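Local atomic coordinates of peptidoglycan N-acetylglucosamine deacetylase (Agathobacter rectalis, PDB entry 5JMU), a protein that probably removes acetyl groups from the N-acetylglucosamine of peptidoglycan with a zinc-dependent catalytic domain, the part present here. Residues I63-S77 / D95-T107. Residues are numbered along the deposited sequence; the frame is centred on the assembly and turned at random. Where two conformers were deposited one is given.
Sequences IAEEAKRGHTVAIHS and DLEQMNSIIKAQT. With ZN (zinc ion), chain C.
In the NodB-homology (CE4) catalytic domain, the zinc-bearing strand 72-77 and the helix 61-68 before it pack on helix 89-107 through Ile75, Ile63 and Ser77. The segments of strand and helix run at 136° to each other, with axes 8.0 Å apart. Val73 and Ile75 point toward the helix; the CA-CB bond of His76 points away from it, and its NE2 binds zinc together with Asp28, His80 and three waters. Branched Ile75 suits its place because each arm has its own partner. A chi1 of -65° with an extended chi2 carries CD1 to Asn100 CB (3.7 Å) and near Leu96 O, CG2 slides past CB and CG of selenomethionine Met99, and CG1 lies 3.6 Å from Ile103 CD1. Ile103 also sets its CG2 against Val73 CG1. Ile63 enters as a knob among Ile102, Ile103, Gln106 and Thr107, and its CD1 meets Met99 CE tip to tip at 3.7 Å. The bends of the flexible Met99 chain also bring SE near Ser77 O. At the far end small residues allow close approach: Ala64 CB comes within 3.3 Å of Gln106 OE1, and Ala67 CB lies 3.6 Å from Thr107 CG2, whereas Thr107 OG1 turns back to Ile103 O, satisfying its polarity within the helix. The one hydrogen bond across the interface runs from Ser77 OG to Asp95 OD2 (2.7 Å), reaching the syn side of the carboxylate 29° out of its plane. Ser77 OG also accepts from His80 N. An alanine at Asp95 would probably leave the Ser77 hydroxyl without its acceptor and freer to turn, unsettling its hold on the His80 backbone. Apolar packing thus seats the strand on the helix, and the buried link from Ser77, the residue after His76, to Asp95 probably helps position the zinc ligands as a second shell.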
ATOM      1  N   ILE A  63       1.293   4.531  13.399  1.00 11.98           N
ATOM      2  CA  ILE A  63       0.033   4.506  12.651  1.00 13.14           C
ATOM      3  C   ILE A  63      -0.781   5.768  13.006  1.00 11.74           C
ATOM      4  O   ILE A  63      -1.357   6.420  12.125  1.00 13.46           O
ATOM      5  CB  ILE A  63      -0.756   3.249  12.964  1.00 13.00           C
ATOM      6  CG1 ILE A  63       0.009   2.050  12.426  1.00 10.84           C
ATOM      7  CG2 ILE A  63      -2.217   3.326  12.418  1.00 13.33           C
ATOM      8  CD1 ILE A  63      -0.584   0.683  12.901  1.00 14.94           C
ATOM      9  N   ALA A  64      -0.824   6.104  14.294  1.00 11.81           N
ATOM     10  CA  ALA A  64      -1.464   7.348  14.711  1.00 14.12           C
ATOM     11  C   ALA A  64      -0.800   8.545  14.045  1.00 15.00           C
ATOM     12  O   ALA A  64      -1.470   9.450  13.603  1.00 15.00           O
ATOM     13  CB  ALA A  64      -1.429   7.506  16.258  1.00 14.53           C
ATOM     14  N   GLU A  65       0.530   8.555  13.999  1.00 13.66           N
ATOM     15  CA  GLU A  65       1.248   9.685  13.384  1.00 16.84           C
ATOM     16  C   GLU A  65       0.985   9.789  11.872  1.00 14.38           C
ATOM     17  O   GLU A  65       0.887  10.906  11.326  1.00 14.35           O
ATOM     18  CB  GLU A  65       2.758   9.556  13.654  1.00 17.02           C
ATOM     19  CG  GLU A  65       3.529  10.852  13.402  1.00 18.15           C
ATOM     20  CD  GLU A  65       3.125  12.034  14.307  1.00 20.65           C
ATOM     21  OE1 GLU A  65       2.582  11.832  15.417  1.00 26.08           O
ATOM     22  OE2 GLU A  65       3.369  13.194  13.902  1.00 26.83           O
ATOM     23  N   GLU A  66       0.910   8.646  11.190  1.00 12.52           N
ATOM     24  CA  GLU A  66       0.625   8.670   9.756  1.00 11.88           C
ATOM     25  C   GLU A  66      -0.711   9.368   9.489  1.00 11.96           C
ATOM     26  O   GLU A  66      -0.832  10.234   8.609  1.00 13.76           O
ATOM     27  CB  GLU A  66       0.606   7.244   9.183  1.00 11.63           C
ATOM     28  CG  GLU A  66       2.020   6.649   9.102  1.00 11.03           C
ATOM     29  CD  GLU A  66       2.040   5.140   8.889  1.00 12.09           C
ATOM     30  OE1 GLU A  66       0.973   4.485   8.797  1.00 11.74           O
ATOM     31  OE2 GLU A  66       3.173   4.568   8.894  1.00 13.76           O
ATOM     32  N   ALA A  67      -1.722   8.989  10.254  1.00 14.09           N
ATOM     33  CA  ALA A  67      -3.037   9.587  10.057  1.00 15.03           C
ATOM     34  C   ALA A  67      -3.016  11.063  10.461  1.00 15.93           C
ATOM     35  O   ALA A  67      -3.599  11.906   9.755  1.00 14.11           O
ATOM     36  CB  ALA A  67      -4.115   8.812  10.841  1.00 15.06           C
ATOM     37  N   LYS A  68      -2.366  11.383  11.588  1.00 13.01           N
ATOM     38  CA  LYS A  68      -2.348  12.760  12.063  1.00 13.46           C
ATOM     39  C   LYS A  68      -1.747  13.684  11.033  1.00 15.38           C
ATOM     40  O   LYS A  68      -2.200  14.856  10.910  1.00 17.33           O
ATOM     41  CB  LYS A  68      -1.564  12.871  13.395  1.00 17.37           C
ATOM     42  CG  LYS A  68      -1.361  14.267  13.944  1.00 26.17           C
ATOM     43  CD  LYS A  68      -0.572  14.209  15.256  1.00 30.47           C
ATOM     44  CE  LYS A  68      -0.478  15.591  15.900  1.00 32.35           C
ATOM     45  NZ  LYS A  68       0.459  15.588  17.081  1.00 35.27           N
ATOM     46  N   ARG A  69      -0.745  13.180  10.304  1.00 13.34           N
ATOM     47  CA  ARG A  69      -0.029  13.995   9.326  1.00 13.61           C
ATOM     48  C   ARG A  69      -0.709  14.014   7.959  1.00 17.11           C
ATOM     49  O   ARG A  69      -0.211  14.642   7.031  1.00 16.64           O
ATOM     50  CB  ARG A  69       1.425  13.525   9.199  1.00 16.57           C
ATOM     51  CG  ARG A  69       2.204  13.776  10.482  1.00 17.84           C
ATOM     52  CD  ARG A  69       3.678  13.521  10.282  1.00 21.93           C
ATOM     53  NE  ARG A  69       4.423  13.453  11.551  1.00 26.59           N
ATOM     54  CZ  ARG A  69       5.735  13.602  11.661  1.00 23.74           C
ATOM     55  NH1 ARG A  69       6.487  13.907  10.594  1.00 22.36           N
ATOM     56  NH2 ARG A  69       6.287  13.464  12.847  1.00 26.81           N
ATOM     57  N   GLY A  70      -1.866  13.372   7.848  1.00 16.01           N
ATOM     58  CA  GLY A  70      -2.665  13.521   6.653  1.00 12.97           C
ATOM     59  C   GLY A  70      -2.526  12.392   5.632  1.00 12.49           C
ATOM     60  O   GLY A  70      -3.099  12.464   4.533  1.00 13.85           O
ATOM     61  N   HIS A  71      -1.770  11.363   5.984  1.00 12.11           N
ATOM     62  CA  HIS A  71      -1.617  10.212   5.069  1.00 11.72           C
ATOM     63  C   HIS A  71      -2.793   9.265   5.172  1.00 11.91           C
ATOM     64  O   HIS A  71      -3.543   9.307   6.138  1.00 12.81           O
ATOM     65  CB  HIS A  71      -0.332   9.454   5.391  1.00 11.65           C
ATOM     66  CG  HIS A  71       0.849  10.347   5.366  1.00 12.21           C
ATOM     67  ND1 HIS A  71       1.292  10.925   4.195  1.00 12.60           N
ATOM     68  CD2 HIS A  71       1.619  10.847   6.360  1.00 12.59           C
ATOM     69  CE1 HIS A  71       2.285  11.750   4.467  1.00 13.45           C
ATOM     70  NE2 HIS A  71       2.519  11.704   5.773  1.00 13.17           N
ATOM     71  N   THR A  72      -2.977   8.443   4.135  1.00 11.04           N
ATOM     72  CA  THR A  72      -3.983   7.397   4.193  1.00 10.67           C
ATOM     73  C   THR A  72      -3.418   6.178   4.910  1.00 11.74           C
ATOM     74  O   THR A  72      -2.335   5.704   4.579  1.00 10.89           O
ATOM     75  CB  THR A  72      -4.431   7.020   2.776  1.00 10.90           C
ATOM     76  OG1 THR A  72      -5.107   8.182   2.221  1.00 12.42           O
ATOM     77  CG2 THR A  72      -5.351   5.771   2.812  1.00 10.32           C
ATOM     78  N   VAL A  73      -4.156   5.697   5.902  1.00 10.33           N
ATOM     79  CA  VAL A  73      -3.784   4.485   6.605  1.00 10.03           C
ATOM     80  C   VAL A  73      -4.718   3.373   6.160  1.00 10.14           C
ATOM     81  O   VAL A  73      -5.966   3.497   6.270  1.00 11.40           O
ATOM     82  CB  VAL A  73      -3.870   4.708   8.137  1.00 11.29           C
ATOM     83  CG1 VAL A  73      -3.666   3.348   8.879  1.00 13.67           C
ATOM     84  CG2 VAL A  73      -2.812   5.698   8.536  1.00 13.49           C
ATOM     85  N   ALA A  74      -4.124   2.333   5.577  1.00 10.76           N
ATOM     86  CA  ALA A  74      -4.875   1.233   4.978  1.00 10.55           C
ATOM     87  C   ALA A  74      -4.367  -0.111   5.552  1.00 11.08           C
ATOM     88  O   ALA A  74      -3.316  -0.181   6.180  1.00 10.41           O
ATOM     89  CB  ALA A  74      -4.725   1.271   3.462  1.00 10.52           C
ATOM     90  N   ILE A  75      -5.120  -1.185   5.333  1.00 10.09           N
ATOM     91  CA  ILE A  75      -4.740  -2.483   5.884  1.00 10.54           C
ATOM     92  C   ILE A  75      -3.861  -3.288   4.963  1.00 12.09           C
ATOM     93  O   ILE A  75      -4.168  -3.348   3.792  1.00 10.55           O
ATOM     94  CB  ILE A  75      -6.009  -3.303   6.172  1.00  9.25           C
ATOM     95  CG1 ILE A  75      -6.816  -2.610   7.266  1.00 10.55           C
ATOM     96  CG2 ILE A  75      -5.621  -4.741   6.640  1.00 12.37           C
ATOM     97  CD1 ILE A  75      -8.231  -3.227   7.537  1.00 12.75           C
ATOM     98  N   HIS A  76      -2.775  -3.889   5.490  1.00 10.55           N
ATOM     99  CA  HIS A  76      -2.026  -4.916   4.742  1.00  9.65           C
ATOM    100  C   HIS A  76      -2.332  -6.264   5.407  1.00 12.26           C
ATOM    101  O   HIS A  76      -3.026  -7.117   4.839  1.00 12.76           O
ATOM    102  CB  HIS A  76      -0.535  -4.570   4.720  1.00  9.98           C
ATOM    103  CG  HIS A  76       0.299  -5.338   3.725  1.00 11.69           C
ATOM    104  ND1 HIS A  76      -0.165  -5.732   2.481  1.00 10.81           N
ATOM    105  CD2 HIS A  76       1.592  -5.733   3.803  1.00 12.77           C
ATOM    106  CE1 HIS A  76       0.825  -6.369   1.848  1.00 10.39           C
ATOM    107  NE2 HIS A  76       1.893  -6.396   2.631  1.00 10.87           N
ATOM    108  N   SER A  77      -1.905  -6.405   6.650  1.00 10.03           N
ATOM    109  CA  SER A  77      -2.192  -7.630   7.409  1.00 10.85           C
ATOM    110  C   SER A  77      -1.657  -7.496   8.827  1.00 11.75           C
ATOM    111  O   SER A  77      -0.604  -6.920   9.021  1.00 12.70           O
ATOM    112  CB  SER A  77      -1.533  -8.847   6.720  1.00 12.54           C
ATOM    113  OG  SER A  77      -1.569  -9.969   7.595  1.00 12.44           O
ATOM    114  N   ASP A  95      -7.658 -11.985  10.644  1.00 12.20           N
ATOM    115  CA  ASP A  95      -6.464 -11.147  10.602  1.00 12.47           C
ATOM    116  C   ASP A  95      -6.727  -9.725  10.116  1.00 11.31           C
ATOM    117  O   ASP A  95      -6.204  -8.765  10.703  1.00 12.45           O
ATOM    118  CB  ASP A  95      -5.416 -11.838   9.720  1.00 12.85           C
ATOM    119  CG  ASP A  95      -4.124 -11.036   9.619  1.00 12.88           C
ATOM    120  OD1 ASP A  95      -3.232 -11.261  10.470  1.00 14.26           O
ATOM    121  OD2 ASP A  95      -4.029 -10.240   8.653  1.00 12.98           O
ATOM    122  N   LEU A  96      -7.555  -9.564   9.089  1.00 10.87           N
ATOM    123  CA  LEU A  96      -7.847  -8.231   8.558  1.00 10.44           C
ATOM    124  C   LEU A  96      -8.521  -7.395   9.655  1.00 13.10           C
ATOM    125  O   LEU A  96      -8.159  -6.219   9.875  1.00 13.35           O
ATOM    126  CB  LEU A  96      -8.743  -8.354   7.304  1.00 11.52           C
ATOM    127  CG  LEU A  96      -9.198  -7.039   6.671  1.00 14.03           C
ATOM    128  CD1 LEU A  96      -9.451  -7.302   5.193  1.00 15.65           C
ATOM    129  CD2 LEU A  96     -10.510  -6.520   7.263  1.00 16.14           C
ATOM    130  N   GLU A  97      -9.466  -8.021  10.357  1.00 11.86           N
ATOM    131  CA  GLU A  97     -10.176  -7.314  11.434  1.00 11.90           C
ATOM    132  C   GLU A  97      -9.279  -6.945  12.597  1.00 14.82           C
ATOM    133  O   GLU A  97      -9.452  -5.877  13.211  1.00 14.89           O
ATOM    134  CB  GLU A  97     -11.362  -8.163  11.918  1.00 15.32           C
ATOM    135  CG  GLU A  97     -12.465  -8.243  10.868  1.00 22.52           C
ATOM    136  CD  GLU A  97     -13.585  -9.185  11.317  1.00 37.78           C
ATOM    137  OE1 GLU A  97     -13.541  -9.657  12.495  1.00 41.67           O
ATOM    138  OE2 GLU A  97     -14.489  -9.466  10.486  1.00 39.11           O
ATOM    139  N   GLN A  98      -8.328  -7.814  12.931  1.00 12.58           N
ATOM    140  CA  GLN A  98      -7.359  -7.449  13.983  1.00 13.36           C
ATOM    141  C   GLN A  98      -6.586  -6.188  13.573  1.00 13.41           C
ATOM    142  O   GLN A  98      -6.355  -5.263  14.395  1.00 14.11           O
ATOM    143  CB  GLN A  98      -6.404  -8.614  14.223  1.00 16.11           C
ATOM    144  CG  GLN A  98      -7.092  -9.703  15.062  1.00 22.61           C
ATOM    145  CD  GLN A  98      -6.369 -11.032  14.977  1.00 29.79           C
ATOM    146  OE1 GLN A  98      -6.997 -12.100  14.963  1.00 28.33           O
ATOM    147  NE2 GLN A  98      -5.042 -10.974  14.905  1.00 29.33           N
HETATM  148  N   MSE A  99      -6.180  -6.117  12.312  1.00 12.84           N
HETATM  149  CA  MSE A  99      -5.424  -4.966  11.865  1.00 12.88           C
HETATM  150  C   MSE A  99      -6.312  -3.707  11.854  1.00 13.12           C
HETATM  151  O   MSE A  99      -5.899  -2.613  12.257  1.00 12.26           O
HETATM  152  CB  MSE A  99      -4.828  -5.207  10.471  1.00 10.67           C
HETATM  153  CG  MSE A  99      -3.806  -4.106  10.088  1.00 10.90           C
HETATM  154 SE   MSE A  99      -2.206  -4.158  11.258  0.77 14.41          SE
HETATM  155  CE  MSE A  99      -2.396  -2.457  12.262  1.00 14.87           C
ATOM    156  N   ASN A 100      -7.561  -3.859  11.397  1.00 11.38           N
ATOM    157  CA  ASN A 100      -8.469  -2.734  11.408  1.00 12.80           C
ATOM    158  C   ASN A 100      -8.681  -2.210  12.821  1.00 13.82           C
ATOM    159  O   ASN A 100      -8.781  -1.007  13.022  1.00 12.14           O
ATOM    160  CB  ASN A 100      -9.830  -3.121  10.817  1.00 13.14           C
ATOM    161  CG  ASN A 100     -10.714  -1.946  10.714  1.00 15.99           C
ATOM    162  OD1 ASN A 100     -10.503  -1.106   9.855  1.00 15.60           O
ATOM    163  ND2 ASN A 100     -11.712  -1.853  11.608  1.00 17.36           N
ATOM    164  N   SER A 101      -8.776  -3.115  13.782  1.00 12.37           N
ATOM    165  CA  SER A 101      -8.993  -2.717  15.172  1.00 13.22           C
ATOM    166  C   SER A 101      -7.819  -1.887  15.688  1.00 13.27           C
ATOM    167  O   SER A 101      -8.033  -0.895  16.412  1.00 13.74           O
ATOM    168  CB  SER A 101      -9.212  -3.928  16.045  1.00 17.00           C
ATOM    169  OG  SER A 101     -10.546  -4.330  15.804  1.00 20.17           O
ATOM    170  N   ILE A 102      -6.600  -2.280  15.322  1.00 12.92           N
ATOM    171  CA  ILE A 102      -5.443  -1.479  15.745  1.00 13.78           C
ATOM    172  C   ILE A 102      -5.495  -0.103  15.083  1.00 12.60           C
ATOM    173  O   ILE A 102      -5.183   0.926  15.731  1.00 12.96           O
ATOM    174  CB  ILE A 102      -4.112  -2.208  15.435  1.00 12.95           C
ATOM    175  CG1 ILE A 102      -3.953  -3.372  16.422  1.00 14.41           C
ATOM    176  CG2 ILE A 102      -2.951  -1.247  15.553  1.00 13.13           C
ATOM    177  CD1 ILE A 102      -2.926  -4.433  15.899  1.00 15.62           C
ATOM    178  N   ILE A 103      -5.885  -0.076  13.810  1.00 11.91           N
ATOM    179  CA  ILE A 103      -5.982   1.223  13.131  1.00 11.60           C
ATOM    180  C   ILE A 103      -7.047   2.101  13.798  1.00 12.10           C
ATOM    181  O   ILE A 103      -6.832   3.288  14.026  1.00 12.29           O
ATOM    182  CB  ILE A 103      -6.301   1.030  11.643  1.00 10.96           C
ATOM    183  CG1 ILE A 103      -5.099   0.387  10.980  1.00 10.61           C
ATOM    184  CG2 ILE A 103      -6.667   2.335  10.949  1.00 15.14           C
ATOM    185  CD1 ILE A 103      -5.420  -0.202   9.540  1.00 10.91           C
ATOM    186  N   LYS A 104      -8.161   1.520  14.195  1.00 12.46           N
ATOM    187  CA  LYS A 104      -9.199   2.269  14.898  0.53 13.15           C
ATOM    188  C   LYS A 104      -8.705   2.806  16.237  1.00 14.15           C
ATOM    189  O   LYS A 104      -8.939   3.980  16.591  1.00 16.71           O
ATOM    190  CB  LYS A 104     -10.421   1.364  15.109  0.53 13.58           C
ATOM    191  CG  LYS A 104     -11.439   1.947  16.045  0.53 19.74           C
ATOM    192  CD  LYS A 104     -12.157   3.110  15.398  0.53 18.53           C
ATOM    193  CE  LYS A 104     -13.411   3.434  16.247  0.53 23.80           C
ATOM    194  NZ  LYS A 104     -14.051   4.748  15.962  0.53 27.91           N
ATOM    195  N   ALA A 105      -8.038   1.925  17.009  1.00 14.14           N
ATOM    196  CA  ALA A 105      -7.436   2.299  18.310  1.00 14.94           C
ATOM    197  C   ALA A 105      -6.504   3.501  18.143  1.00 14.73           C
ATOM    198  O   ALA A 105      -6.544   4.480  18.901  1.00 15.35           O
ATOM    199  CB  ALA A 105      -6.659   1.099  18.887  1.00 16.40           C
ATOM    200  N   GLN A 106      -5.667   3.425  17.113  1.00 13.94           N
ATOM    201  CA  GLN A 106      -4.615   4.428  16.921  1.00 13.83           C
ATOM    202  C   GLN A 106      -5.119   5.741  16.305  1.00 15.66           C
ATOM    203  O   GLN A 106      -4.668   6.806  16.695  1.00 16.86           O
ATOM    204  CB  GLN A 106      -3.516   3.844  16.007  1.00 13.51           C
ATOM    205  CG  GLN A 106      -2.608   2.789  16.696  1.00 13.67           C
ATOM    206  CD  GLN A 106      -1.660   3.383  17.740  1.00 14.48           C
ATOM    207  OE1 GLN A 106      -1.381   4.586  17.749  1.00 17.39           O
ATOM    208  NE2 GLN A 106      -1.172   2.533  18.666  1.00 15.22           N
ATOM    209  N   THR A 107      -6.062   5.649  15.358  1.00 16.10           N
ATOM    210  CA  THR A 107      -6.446   6.801  14.542  1.00 15.56           C
ATOM    211  C   THR A 107      -7.844   7.292  14.835  1.00 16.06           C
ATOM    212  O   THR A 107      -8.198   8.408  14.439  1.00 18.79           O
ATOM    213  CB  THR A 107      -6.404   6.511  13.036  1.00 14.16           C
ATOM    214  OG1 THR A 107      -7.481   5.631  12.649  1.00 14.04           O
ATOM    215  CG2 THR A 107      -5.063   5.890  12.651  1.00 15.95           C
TER
HETATM  216 ZN    ZN C 502       3.815  -7.205   2.385  0.80 13.50          ZN
HETATM  217  O   HOH W   1       4.186  -6.004   0.756  1.00 11.73           O
HETATM  218  O   HOH W   2       5.759  -7.939   2.004  1.00 12.36           O
HETATM  219  O   HOH W   3       3.117  -8.692   0.966  1.00 12.78           O